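PDB 4GQ2: nucleoporin nup120 from Schizosaccharomyces pombe, which serves as a structural constituent of the nuclear pore complex, the assembly whose nucleoporins form its framework and dock transiently associated nuclear transport factors. Local coordinates for residues I210-Y215 and S234-I239; L193-L198 and S265-V270; N295-L300 and S360-I365; F542-D545 and I549-F552. One frame throughout, in Å; residues are numbered along the deposited sequence.

Contact 1: I210-Y215 and S234-I239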
loop_
_atom_site.group_PDB
_atom_site.type_symbol
_atom_site.label_atom_id
_atom_site.label_comp_id
_atom_site.label_asym_id
_atom_site.label_seq_id
_atom_site.Cartn_x
_atom_site.Cartn_y
_atom_site.Cartn_z
ATOM N N ILE A 210 3.392 -54.396 15.602
ATOM C CA ILE A 210 3.063 -54.862 14.255
ATOM C C ILE A 210 4.264 -55.597 13.659
ATOM O O ILE A 210 5.379 -55.072 13.635
ATOM C CB ILE A 210 2.573 -53.712 13.344
ATOM C CG1 ILE A 210 1.213 -53.196 13.833
ATOM C CG2 ILE A 210 2.471 -54.173 11.893
ATOM C CD1 ILE A 210 0.761 -51.905 13.181
ATOM N N ASP A 211 4.011 -56.812 13.178
ATOM C CA ASP A 211 5.067 -57.767 12.841
ATOM C C ASP A 211 5.521 -57.751 11.383
ATOM O O ASP A 211 6.375 -58.552 10.996
ATOM C CB ASP A 211 4.629 -59.181 13.247
ATOM C CG ASP A 211 4.479 -59.336 14.753
ATOM O OD1 ASP A 211 5.462 -59.065 15.475
ATOM O OD2 ASP A 211 3.383 -59.729 15.214
ATOM N N ASP A 212 4.965 -56.834 10.588
ATOM C CA ASP A 212 5.259 -56.740 9.149
ATOM C C ASP A 212 5.182 -58.113 8.472
ATOM O O ASP A 212 6.115 -58.530 7.777
ATOM C CB ASP A 212 6.631 -56.085 8.900
ATOM C CG ASP A 212 6.603 -54.569 9.044
ATOM O OD1 ASP A 212 5.508 -53.989 9.200
ATOM O OD2 ASP A 212 7.688 -53.952 8.992
ATOM N N SER A 213 4.058 -58.798 8.678
ATOM C CA SER A 213 3.896 -60.202 8.287
ATOM C C SER A 213 3.688 -60.421 6.782
ATOM O O SER A 213 2.639 -60.911 6.345
ATOM C CB SER A 213 2.767 -60.852 9.099
ATOM O OG SER A 213 1.548 -60.144 8.940
ATOM N N SER A 214 4.704 -60.059 6.001
ATOM C CA SER A 214 4.702 -60.273 4.556
ATOM C C SER A 214 5.177 -61.692 4.232
ATOM O O SER A 214 6.348 -61.911 3.904
ATOM C CB SER A 214 5.573 -59.221 3.861
ATOM O OG SER A 214 6.883 -59.198 4.401
ATOM N N TYR A 215 4.254 -62.649 4.346
ATOM C CA TYR A 215 4.524 -64.075 4.121
ATOM C C TYR A 215 5.174 -64.348 2.763
ATOM O O TYR A 215 6.230 -64.978 2.685
ATOM C CB TYR A 215 3.225 -64.884 4.259
ATOM C CG TYR A 215 2.996 -65.518 5.621
ATOM C CD1 TYR A 215 3.294 -64.833 6.803
ATOM C CD2 TYR A 215 2.454 -66.801 5.724
ATOM C CE1 TYR A 215 3.078 -65.418 8.044
ATOM C CE2 TYR A 215 2.234 -67.393 6.959
ATOM C CZ TYR A 215 2.547 -66.698 8.114
ATOM O OH TYR A 215 2.328 -67.285 9.340
ATOM N N SER A 234 17.317 -52.233 9.616
ATOM C CA SER A 234 16.811 -53.497 9.071
ATOM C C SER A 234 16.116 -53.306 7.714
ATOM O O SER A 234 15.614 -52.222 7.425
ATOM C CB SER A 234 15.885 -54.187 10.079
ATOM O OG SER A 234 14.620 -53.556 10.158
ATOM N N PRO A 235 16.097 -54.353 6.866
ATOM C CA PRO A 235 15.511 -54.180 5.531
ATOM C C PRO A 235 14.010 -53.869 5.535
ATOM O O PRO A 235 13.501 -53.309 4.562
ATOM C CB PRO A 235 15.788 -55.524 4.848
ATOM C CG PRO A 235 16.967 -56.075 5.573
ATOM C CD PRO A 235 16.747 -55.670 7.002
ATOM N N ASN A 236 13.316 -54.213 6.617
ATOM C CA ASN A 236 11.888 -53.912 6.726
ATOM C C ASN A 236 11.571 -52.506 7.285
ATOM O O ASN A 236 10.394 -52.134 7.402
ATOM C CB ASN A 236 11.147 -55.019 7.498
ATOM C CG ASN A 236 11.602 -55.140 8.942
ATOM O OD1 ASN A 236 12.801 -55.215 9.228
ATOM N ND2 ASN A 236 10.643 -55.172 9.861
ATOM N N THR A 237 12.619 -51.739 7.612
ATOM C CA THR A 237 12.481 -50.350 8.063
ATOM C C THR A 237 11.602 -49.550 7.101
ATOM O O THR A 237 11.847 -49.530 5.891
ATOM C CB THR A 237 13.848 -49.641 8.159
ATOM O OG1 THR A 237 14.769 -50.454 8.893
ATOM C CG2 THR A 237 13.710 -48.286 8.853
ATOM N N ILE A 238 10.576 -48.899 7.644
ATOM C CA ILE A 238 9.653 -48.108 6.836
ATOM C C ILE A 238 10.339 -46.811 6.418
ATOM O O ILE A 238 10.841 -46.062 7.262
ATOM C CB ILE A 238 8.335 -47.801 7.588
ATOM C CG1 ILE A 238 7.741 -49.072 8.225
ATOM C CG2 ILE A 238 7.329 -47.101 6.673
ATOM C CD1 ILE A 238 7.239 -50.114 7.246
ATOM N N ILE A 239 10.380 -46.568 5.112
ATOM C CA ILE A 239 10.975 -45.340 4.580
ATOM C C ILE A 239 9.924 -44.397 3.991
ATOM O O ILE A 239 10.245 -43.285 3.582
ATOM C CB ILE A 239 12.089 -45.626 3.550
ATOM C CG1 ILE A 239 11.541 -46.418 2.359
ATOM C CG2 ILE A 239 13.251 -46.349 4.222
ATOM C CD1 ILE A 239 12.356 -46.262 1.091
#

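Contact 2: L193-L198 and S265-V270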
loop_
_atom_site.group_PDB
_atom_site.type_symbol
_atom_site.label_atom_id
_atom_site.label_comp_id
_atom_site.label_asym_id
_atom_site.label_seq_id
_atom_site.Cartn_x
_atom_site.Cartn_y
_atom_site.Cartn_z
ATOM N N LEU A 193 7.447 -50.978 13.662
ATOM C CA LEU A 193 6.221 -50.202 13.508
ATOM C C LEU A 193 5.249 -50.475 14.656
ATOM O O LEU A 193 4.904 -51.624 14.929
ATOM C CB LEU A 193 5.555 -50.529 12.163
ATOM C CG LEU A 193 4.263 -49.807 11.767
ATOM C CD1 LEU A 193 4.548 -48.418 11.211
ATOM C CD2 LEU A 193 3.490 -50.636 10.755
ATOM N N THR A 194 4.806 -49.407 15.310
ATOM C CA THR A 194 3.860 -49.511 16.417
ATOM C C THR A 194 2.522 -48.849 16.085
ATOM O O THR A 194 2.461 -47.908 15.290
ATOM C CB THR A 194 4.436 -48.901 17.719
ATOM O OG1 THR A 194 3.509 -49.098 18.792
ATOM C CG2 THR A 194 4.696 -47.406 17.568
ATOM N N LYS A 195 1.453 -49.355 16.688
ATOM C CA LYS A 195 0.175 -48.659 16.661
ATOM C C LYS A 195 -0.148 -48.203 18.075
ATOM O O LYS A 195 -0.407 -49.021 18.960
ATOM C CB LYS A 195 -0.947 -49.540 16.096
ATOM C CG LYS A 195 -2.260 -48.793 15.901
ATOM C CD LYS A 195 -3.430 -49.725 15.618
ATOM C CE LYS A 195 -3.531 -50.073 14.142
ATOM N NZ LYS A 195 -4.631 -51.044 13.885
ATOM N N ILE A 196 -0.102 -46.892 18.286
ATOM C CA ILE A 196 -0.474 -46.305 19.562
ATOM C C ILE A 196 -1.976 -46.024 19.566
ATOM O O ILE A 196 -2.467 -45.286 18.714
ATOM C CB ILE A 196 0.337 -45.021 19.845
ATOM C CG1 ILE A 196 1.840 -45.340 19.840
ATOM C CG2 ILE A 196 -0.089 -44.391 21.169
ATOM C CD1 ILE A 196 2.742 -44.133 19.710
ATOM N N ILE A 197 -2.696 -46.635 20.513
ATOM C CA ILE A 197 -4.143 -46.446 20.643
ATOM C C ILE A 197 -4.460 -45.755 21.961
ATOM O O ILE A 197 -4.108 -46.248 23.035
ATOM C CB ILE A 197 -4.941 -47.775 20.555
ATOM C CG1 ILE A 197 -4.637 -48.529 19.257
ATOM C CG2 ILE A 197 -6.443 -47.521 20.657
ATOM C CD1 ILE A 197 -3.647 -49.660 19.429
ATOM N N LEU A 198 -5.139 -44.615 21.864
ATOM C CA LEU A 198 -5.403 -43.771 23.022
ATOM C C LEU A 198 -6.861 -43.827 23.439
ATOM O O LEU A 198 -7.756 -44.016 22.610
ATOM C CB LEU A 198 -5.027 -42.316 22.725
ATOM C CG LEU A 198 -3.759 -42.023 21.924
ATOM C CD1 LEU A 198 -3.915 -40.707 21.188
ATOM C CD2 LEU A 198 -2.521 -42.010 22.804
ATOM N N SER A 265 -7.417 -53.488 10.052
ATOM C CA SER A 265 -8.477 -54.206 10.760
ATOM C C SER A 265 -7.905 -55.415 11.497
ATOM O O SER A 265 -8.355 -55.747 12.593
ATOM C CB SER A 265 -9.595 -54.636 9.804
ATOM O OG SER A 265 -9.103 -55.493 8.792
ATOM N N THR A 266 -6.890 -56.041 10.898
ATOM C CA THR A 266 -6.285 -57.261 11.441
ATOM C C THR A 266 -4.793 -57.127 11.788
ATOM O O THR A 266 -4.202 -58.054 12.349
ATOM C CB THR A 266 -6.487 -58.455 10.483
ATOM O OG1 THR A 266 -5.961 -58.130 9.189
ATOM C CG2 THR A 266 -7.967 -58.801 10.348
ATOM N N ASN A 267 -4.199 -55.975 11.457
ATOM C CA ASN A 267 -2.758 -55.695 11.661
ATOM C C ASN A 267 -1.791 -56.642 10.944
ATOM O O ASN A 267 -0.623 -56.767 11.334
ATOM C CB ASN A 267 -2.404 -55.591 13.151
ATOM C CG ASN A 267 -2.901 -54.304 13.785
ATOM O OD1 ASN A 267 -3.516 -53.462 13.122
ATOM N ND2 ASN A 267 -2.633 -54.144 15.078
ATOM N N GLN A 268 -2.284 -57.298 9.896
ATOM C CA GLN A 268 -1.472 -58.217 9.107
ATOM C C GLN A 268 -1.132 -57.596 7.756
ATOM O O GLN A 268 -1.880 -56.763 7.239
ATOM C CB GLN A 268 -2.205 -59.552 8.898
ATOM C CG GLN A 268 -2.722 -60.226 10.168
ATOM C CD GLN A 268 -1.617 -60.675 11.117
ATOM O OE1 GLN A 268 -0.594 -61.218 10.697
ATOM N NE2 GLN A 268 -1.830 -60.454 12.410
ATOM N N CYS A 269 0.006 -57.999 7.193
ATOM C CA CYS A 269 0.333 -57.652 5.817
ATOM C C CYS A 269 -0.420 -58.582 4.874
ATOM O O CYS A 269 -0.324 -59.805 4.994
ATOM C CB CYS A 269 1.834 -57.739 5.563
ATOM S SG CYS A 269 2.305 -57.317 3.867
ATOM N N VAL A 270 -1.167 -57.991 3.947
ATOM C CA VAL A 270 -2.031 -58.740 3.039
ATOM C C VAL A 270 -1.363 -58.929 1.686
ATOM O O VAL A 270 -1.612 -59.921 0.996
ATOM C CB VAL A 270 -3.388 -58.033 2.806
ATOM C CG1 VAL A 270 -4.458 -59.049 2.423
ATOM C CG2 VAL A 270 -3.821 -57.264 4.042
#

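Contact 3: N295-L300 and S360-I365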
loop_
_atom_site.group_PDB
_atom_site.type_symbol
_atom_site.label_atom_id
_atom_site.label_comp_id
_atom_site.label_asym_id
_atom_site.label_seq_id
_atom_site.Cartn_x
_atom_site.Cartn_y
_atom_site.Cartn_z
ATOM N N ASN A 295 -9.308 -42.708 -2.540
ATOM C CA ASN A 295 -8.118 -43.350 -1.986
ATOM C C ASN A 295 -8.003 -44.754 -2.561
ATOM O O ASN A 295 -8.415 -45.728 -1.935
ATOM C CB ASN A 295 -8.168 -43.400 -0.454
ATOM C CG ASN A 295 -8.189 -42.022 0.186
ATOM O OD1 ASN A 295 -7.708 -41.043 -0.387
ATOM N ND2 ASN A 295 -8.742 -41.943 1.391
ATOM N N SER A 296 -7.448 -44.836 -3.767
ATOM C CA SER A 296 -7.487 -46.051 -4.569
ATOM C C SER A 296 -6.285 -46.116 -5.508
ATOM O O SER A 296 -5.906 -47.195 -5.969
ATOM C CB SER A 296 -8.799 -46.105 -5.366
ATOM O OG SER A 296 -8.976 -47.351 -6.015
ATOM N N PHE A 297 -5.693 -44.957 -5.789
ATOM C CA PHE A 297 -4.491 -44.884 -6.613
ATOM C C PHE A 297 -3.294 -44.432 -5.791
ATOM O O PHE A 297 -3.442 -43.702 -4.812
ATOM C CB PHE A 297 -4.691 -43.949 -7.800
ATOM C CG PHE A 297 -5.785 -44.376 -8.729
ATOM C CD1 PHE A 297 -5.516 -45.221 -9.796
ATOM C CD2 PHE A 297 -7.087 -43.922 -8.544
ATOM C CE1 PHE A 297 -6.526 -45.611 -10.661
ATOM C CE2 PHE A 297 -8.102 -44.309 -9.405
ATOM C CZ PHE A 297 -7.820 -45.155 -10.464
ATOM N N ILE A 298 -2.115 -44.878 -6.204
ATOM C CA ILE A 298 -0.882 -44.640 -5.477
ATOM C C ILE A 298 0.202 -44.247 -6.462
ATOM O O ILE A 298 0.441 -44.951 -7.437
ATOM C CB ILE A 298 -0.431 -45.907 -4.711
ATOM C CG1 ILE A 298 -1.341 -46.154 -3.508
ATOM C CG2 ILE A 298 1.013 -45.788 -4.239
ATOM C CD1 ILE A 298 -1.465 -47.610 -3.127
ATOM N N ALA A 299 0.847 -43.114 -6.199
ATOM C CA ALA A 299 2.019 -42.715 -6.952
ATOM C C ALA A 299 3.270 -43.100 -6.174
ATOM O O ALA A 299 3.313 -42.981 -4.948
ATOM C CB ALA A 299 1.991 -41.225 -7.241
ATOM N N LEU A 300 4.279 -43.569 -6.900
ATOM C CA LEU A 300 5.504 -44.076 -6.300
ATOM C C LEU A 300 6.712 -43.577 -7.083
ATOM O O LEU A 300 6.696 -43.560 -8.318
ATOM C CB LEU A 300 5.469 -45.611 -6.228
ATOM C CG LEU A 300 6.756 -46.443 -6.121
ATOM C CD1 LEU A 300 7.521 -46.180 -4.830
ATOM C CD2 LEU A 300 6.429 -47.923 -6.256
ATOM N N SER A 360 -9.149 -42.554 -15.741
ATOM C CA SER A 360 -8.314 -42.549 -16.941
ATOM C C SER A 360 -7.425 -41.307 -17.002
ATOM O O SER A 360 -6.389 -41.311 -17.671
ATOM C CB SER A 360 -9.185 -42.637 -18.202
ATOM O OG SER A 360 -10.027 -41.502 -18.337
ATOM N N LYS A 361 -7.832 -40.252 -16.301
ATOM C CA LYS A 361 -7.091 -38.994 -16.300
ATOM C C LYS A 361 -6.526 -38.674 -14.908
ATOM O O LYS A 361 -7.268 -38.606 -13.916
ATOM C CB LYS A 361 -7.979 -37.859 -16.822
ATOM C CG LYS A 361 -7.233 -36.618 -17.285
ATOM C CD LYS A 361 -8.207 -35.504 -17.626
ATOM C CE LYS A 361 -7.498 -34.170 -17.785
ATOM N NZ LYS A 361 -8.470 -33.046 -17.865
ATOM N N PHE A 362 -5.206 -38.494 -14.852
ATOM C CA PHE A 362 -4.490 -38.217 -13.604
ATOM C C PHE A 362 -3.643 -36.955 -13.701
ATOM O O PHE A 362 -3.232 -36.548 -14.793
ATOM C CB PHE A 362 -3.577 -39.386 -13.225
ATOM C CG PHE A 362 -4.294 -40.689 -13.048
ATOM C CD1 PHE A 362 -4.984 -40.966 -11.875
ATOM C CD2 PHE A 362 -4.271 -41.644 -14.056
ATOM C CE1 PHE A 362 -5.647 -42.170 -11.711
ATOM C CE2 PHE A 362 -4.931 -42.850 -13.899
ATOM C CZ PHE A 362 -5.619 -43.113 -12.726
ATOM N N LEU A 363 -3.368 -36.362 -12.541
ATOM C CA LEU A 363 -2.528 -35.176 -12.440
ATOM C C LEU A 363 -1.487 -35.342 -11.338
ATOM O O LEU A 363 -1.831 -35.581 -10.176
ATOM C CB LEU A 363 -3.394 -33.936 -12.188
ATOM C CG LEU A 363 -2.731 -32.583 -11.921
ATOM C CD1 LEU A 363 -1.735 -32.207 -13.010
ATOM C CD2 LEU A 363 -3.802 -31.516 -11.768
ATOM N N LEU A 364 -0.218 -35.219 -11.713
ATOM C CA LEU A 364 0.882 -35.343 -10.762
ATOM C C LEU A 364 1.665 -34.038 -10.635
ATOM O O LEU A 364 2.319 -33.595 -11.585
ATOM C CB LEU A 364 1.821 -36.494 -11.151
ATOM C CG LEU A 364 2.908 -36.862 -10.126
ATOM C CD1 LEU A 364 2.337 -37.718 -9.005
ATOM C CD2 LEU A 364 4.077 -37.578 -10.790
ATOM N N ILE A 365 1.582 -33.428 -9.455
ATOM C CA ILE A 365 2.323 -32.202 -9.150
ATOM C C ILE A 365 3.589 -32.576 -8.383
ATOM O O ILE A 365 3.537 -33.333 -7.412
ATOM C CB ILE A 365 1.472 -31.196 -8.335
ATOM C CG1 ILE A 365 0.133 -30.935 -9.033
ATOM C CG2 ILE A 365 2.221 -29.879 -8.146
ATOM C CD1 ILE A 365 -0.987 -30.537 -8.096
#

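Contact 4: F542-D545 and I549-F552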
loop_
_atom_site.group_PDB
_atom_site.type_symbol
_atom_site.label_atom_id
_atom_site.label_comp_id
_atom_site.label_asym_id
_atom_site.label_seq_id
_atom_site.Cartn_x
_atom_site.Cartn_y
_atom_site.Cartn_z
ATOM N N PHE A 542 0.262 -20.805 -3.762
ATOM C CA PHE A 542 -0.486 -21.742 -4.597
ATOM C C PHE A 542 -0.161 -21.564 -6.062
ATOM O O PHE A 542 0.287 -20.500 -6.484
ATOM C CB PHE A 542 -2.003 -21.665 -4.389
ATOM C CG PHE A 542 -2.448 -20.564 -3.487
ATOM C CD1 PHE A 542 -2.548 -19.257 -3.950
ATOM C CD2 PHE A 542 -2.788 -20.838 -2.172
ATOM C CE1 PHE A 542 -2.967 -18.238 -3.107
ATOM C CE2 PHE A 542 -3.210 -19.825 -1.326
ATOM C CZ PHE A 542 -3.300 -18.524 -1.795
ATOM N N ILE A 543 -0.390 -22.627 -6.824
ATOM C CA ILE A 543 -0.124 -22.627 -8.257
ATOM C C ILE A 543 -1.230 -21.859 -8.976
ATOM O O ILE A 543 -2.381 -21.842 -8.523
ATOM C CB ILE A 543 0.009 -24.074 -8.797
ATOM C CG1 ILE A 543 1.148 -24.800 -8.072
ATOM C CG2 ILE A 543 0.275 -24.084 -10.298
ATOM C CD1 ILE A 543 1.176 -26.298 -8.287
ATOM N N ARG A 544 -0.861 -21.202 -10.073
ATOM C CA ARG A 544 -1.816 -20.529 -10.954
ATOM C C ARG A 544 -1.267 -20.440 -12.372
ATOM O O ARG A 544 -0.051 -20.494 -12.584
ATOM C CB ARG A 544 -2.183 -19.133 -10.423
ATOM C CG ARG A 544 -1.014 -18.177 -10.210
ATOM C CD ARG A 544 -1.516 -16.793 -9.812
ATOM N NE ARG A 544 -0.536 -15.738 -10.080
ATOM C CZ ARG A 544 -0.289 -15.218 -11.283
ATOM N NH1 ARG A 544 -0.940 -15.657 -12.356
ATOM N NH2 ARG A 544 0.622 -14.260 -11.415
ATOM N N ASP A 545 -2.179 -20.331 -13.336
ATOM C CA ASP A 545 -1.828 -20.113 -14.737
ATOM C C ASP A 545 -1.555 -18.633 -14.959
ATOM O O ASP A 545 -2.174 -17.787 -14.309
ATOM C CB ASP A 545 -2.969 -20.562 -15.664
ATOM C CG ASP A 545 -3.081 -22.078 -15.781
ATOM O OD1 ASP A 545 -2.149 -22.804 -15.368
ATOM O OD2 ASP A 545 -4.113 -22.547 -16.303
ATOM N N ILE A 549 -1.586 -11.067 -20.076
ATOM C CA ILE A 549 -0.771 -9.894 -19.779
ATOM C C ILE A 549 0.628 -10.299 -19.285
ATOM O O ILE A 549 1.627 -9.684 -19.665
ATOM C CB ILE A 549 -1.508 -8.920 -18.814
ATOM C CG1 ILE A 549 -0.792 -7.569 -18.740
ATOM C CG2 ILE A 549 -1.703 -9.538 -17.438
ATOM C CD1 ILE A 549 -0.741 -6.840 -20.064
ATOM N N GLU A 550 0.687 -11.357 -18.477
ATOM C CA GLU A 550 1.953 -11.885 -17.964
ATOM C C GLU A 550 2.856 -12.415 -19.078
ATOM O O GLU A 550 4.010 -11.999 -19.172
ATOM C CB GLU A 550 1.708 -12.945 -16.887
ATOM C CG GLU A 550 0.815 -12.443 -15.762
ATOM C CD GLU A 550 0.793 -13.361 -14.562
ATOM O OE1 GLU A 550 -0.208 -14.083 -14.400
ATOM O OE2 GLU A 550 1.772 -13.355 -13.783
ATOM N N SER A 551 2.324 -13.302 -19.923
ATOM C CA SER A 551 3.033 -13.786 -21.127
ATOM C C SER A 551 3.604 -12.647 -21.985
ATOM O O SER A 551 4.730 -12.732 -22.474
ATOM C CB SER A 551 2.107 -14.644 -21.997
ATOM O OG SER A 551 1.387 -15.588 -21.224
ATOM N N PHE A 552 2.827 -11.582 -22.153
ATOM C CA PHE A 552 3.246 -10.438 -22.967
ATOM C C PHE A 552 4.271 -9.528 -22.290
ATOM O O PHE A 552 4.921 -8.724 -22.957
ATOM C CB PHE A 552 2.032 -9.623 -23.421
ATOM C CG PHE A 552 1.270 -10.257 -24.545
ATOM C CD1 PHE A 552 0.230 -11.137 -24.287
ATOM C CD2 PHE A 552 1.601 -9.984 -25.866
ATOM C CE1 PHE A 552 -0.472 -11.727 -25.319
ATOM C CE2 PHE A 552 0.902 -10.571 -26.906
ATOM C CZ PHE A 552 -0.137 -11.444 -26.629
#

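Contact 1: I210-Y215 and S234-I239
N236 OD1 accepts the hydroxyl of S234 at 2.6 Å from S234 OG, while the other end of the same carboxamide, ND2, reaches across to D212. The two segments belong to a connection between blades of the beta-propeller: 210-215 leaves strand 204-210, the last of one four-stranded blade, and 234-239 leads into strand 238-244, the first of the next. N236 is the third residue of a type I beta turn running from S234 to T237, closed by the bond from T237 N to S234 O (3.0 Å).

The link across the segments is weak: N236 ND2 stands 3.3 Å from D212 OD2, with an N-H...O angle of 154°. Carboxylate and amide planes are almost perpendicular, 89° apart, so the two groups meet through one oxygen and one nitrogen and not as a flat pair. A chi1 of 64° tucks N236 CG between its own backbone N and carbonyl carbon, which folds the amide back over the turn toward S234. The S234 hydroxyl sits above the carbonyl plane of N236. With both ends of the amide engaged, its rotation is probably restrained, mainly by the S234 bond.

Beyond D212 the chain makes two successive inverse gamma turns, the first marked by S214 N to D212 O at 2.7 Å. On the apolar side, I238 CD1 lies 4.2 Å from D212 OD2.

Contact 2: L193-L198 and S265-V270
K195 and N267 carry the contact through one polar bond, supported by the conformations that aim the two side chains. The hydrogen bond runs from K195 NZ to N267 OD1 at 2.8 Å; the nitrogen lies in the carbonyl plane, on a lone pair, with a C=O...N angle of 130°. A weak second bond joins the same ammonium to the backbone oxygen of L264. At the other end of the amide, N267 ND2 donates to Q208 OE1. K195 and Q208 are partners on adjacent strands, 193-199 and 204-210, so two neighbouring strands of one blade hold the two ends of one carboxamide and fix its rotation.

K195 CE, carried along by the bond, lies 3.5 Å from N267 OD1; no apolar contact of note accompanies it. The lysine chain starts extended and bends at chi3 (-85°), which turns its amine toward the asparagine. A leucine in place of N267 would probably leave the K195 ammonium without its amide acceptor and Q208 OE1 without its donor.

Backbone shape also plays a part. N267 adopts a left-handed conformation, with phi at 59°. The CA atoms of K195 and N267 are 9.1 Å apart, a gap bridged mainly by the length of the lysine. The result is a polar side-chain link between the third strand of one four-stranded blade and the turn joining the third and fourth strands of the next, as between neighbouring blades of a beta-propeller.

Contact 3: N295-L300 and S360-I365
F362 drives the edge of its ring into the face of F297 in an edge-to-face (T-shaped) pair, and this is the tight part of the contact. The ring centroids are 4.7 Å apart and the planes meet at 67°. F362 CE1 stands 3.5 Å above the F297 plane, over its centre; among the ring carbons beneath it, F297 CD1 is 3.6 Å from F362 CE1, and the other five are little farther. The closest approach of all is F362 CZ to F297 CE1, 3.4 Å. Both phenylalanines place CG anti to their own carbonyl carbon, with like torsions (chi1 -61° for F297, -59° for F362), and the two side chains cross at about a right angle.

The looser part lies two residues along. There A299 CB meets L364 CD1 at 3.9 Å, a single methyl against a single methyl, although the backbones are closer here than at the rings: 8.4 Å between the CA atoms of A299 and L364. F350 of strand 346-354 touches both residues. Even this looser side is closed to solvent, since all four residues that meet are buried.

Cutting F297 back to an alanine would probably open a gap beside F362 and leave its ring edge without the face it meets, less restrained in its rotation.

Second strands of two adjacent propeller blades, 297-302 and 361-370, thus meet through carbon alone: shape and the attraction of ring C-H for a pi face hold the interface, with no polar bond between the segments.

Contact 4: F542-D545 and I549-F552
R544 starts with CG between its backbone N and carbonyl carbon (chi1 57°) and then runs extended to NE, while E550 sets CG anti to its own carbonyl carbon (chi1 -54°) and extends beyond it; with these torsions the two side chains come from opposite directions and meet end-on. What results is a bidentate, end-on salt bridge. R544 NH1 donates to E550 OE1 at 2.7 Å, and R544 NH2 to E550 OE2 at 2.8 Å, one nitrogen to each oxygen. Guanidinium and carboxylate planes differ by 28°, close to coplanar, and both oxygens lie near the plane of the guanidinium, at its edge. E550 OE1 uses its syn lone pair; OE2 is also met on the syn side, though somewhat out of the carboxylate plane.

The bridge spans 11.8 Å between R544 CA and E550 CA. R544 closes strand 539-544, which pairs with strand 3-11 in the propeller, its backbone bonding to K6. E550 is the third residue of helix 548-553, and its OE1 also accepts the backbone N of Y547 just before the helix, so one oxygen serves both the arginine and the helix start. I685 of helix 672-703 packs on the glutamate, and K688 adds a long, weak ion pair to OE2.

R544, with a weaker share from K688 and the backbone N of Y547, would probably favour a charged carboxylate in this buried position. The paired charges thus tie the end of strand 539-544 to the helix 548-553 that follows it, with both glutamate oxygens engaged.

All four contacts lie in the beta-propeller part of the chain or at its junction with the helices that follow, and as parts of a structural nucleoporin they are read as scaffold. Contacts 1 and 2 form one cluster, their centres 12 Å apart, with contact 1 nested along the chain inside the loop that contact 2 closes. They touch directly: S213 OG of contact 1 lies 3.0 Å from Q268 OE1 of contact 2, a probable hydrogen bond. Contact 3 is an intermediate station, about 25 Å between centres from both contact 1 and contact 4. It meets contact 4 through I365 CG2 and I543 CD1, 3.7 Å apart, a packing contact between two strands of the same sheet that are not neighbours in its order. Contact 4 has its centre about 46 Å from those of contacts 1 and 2.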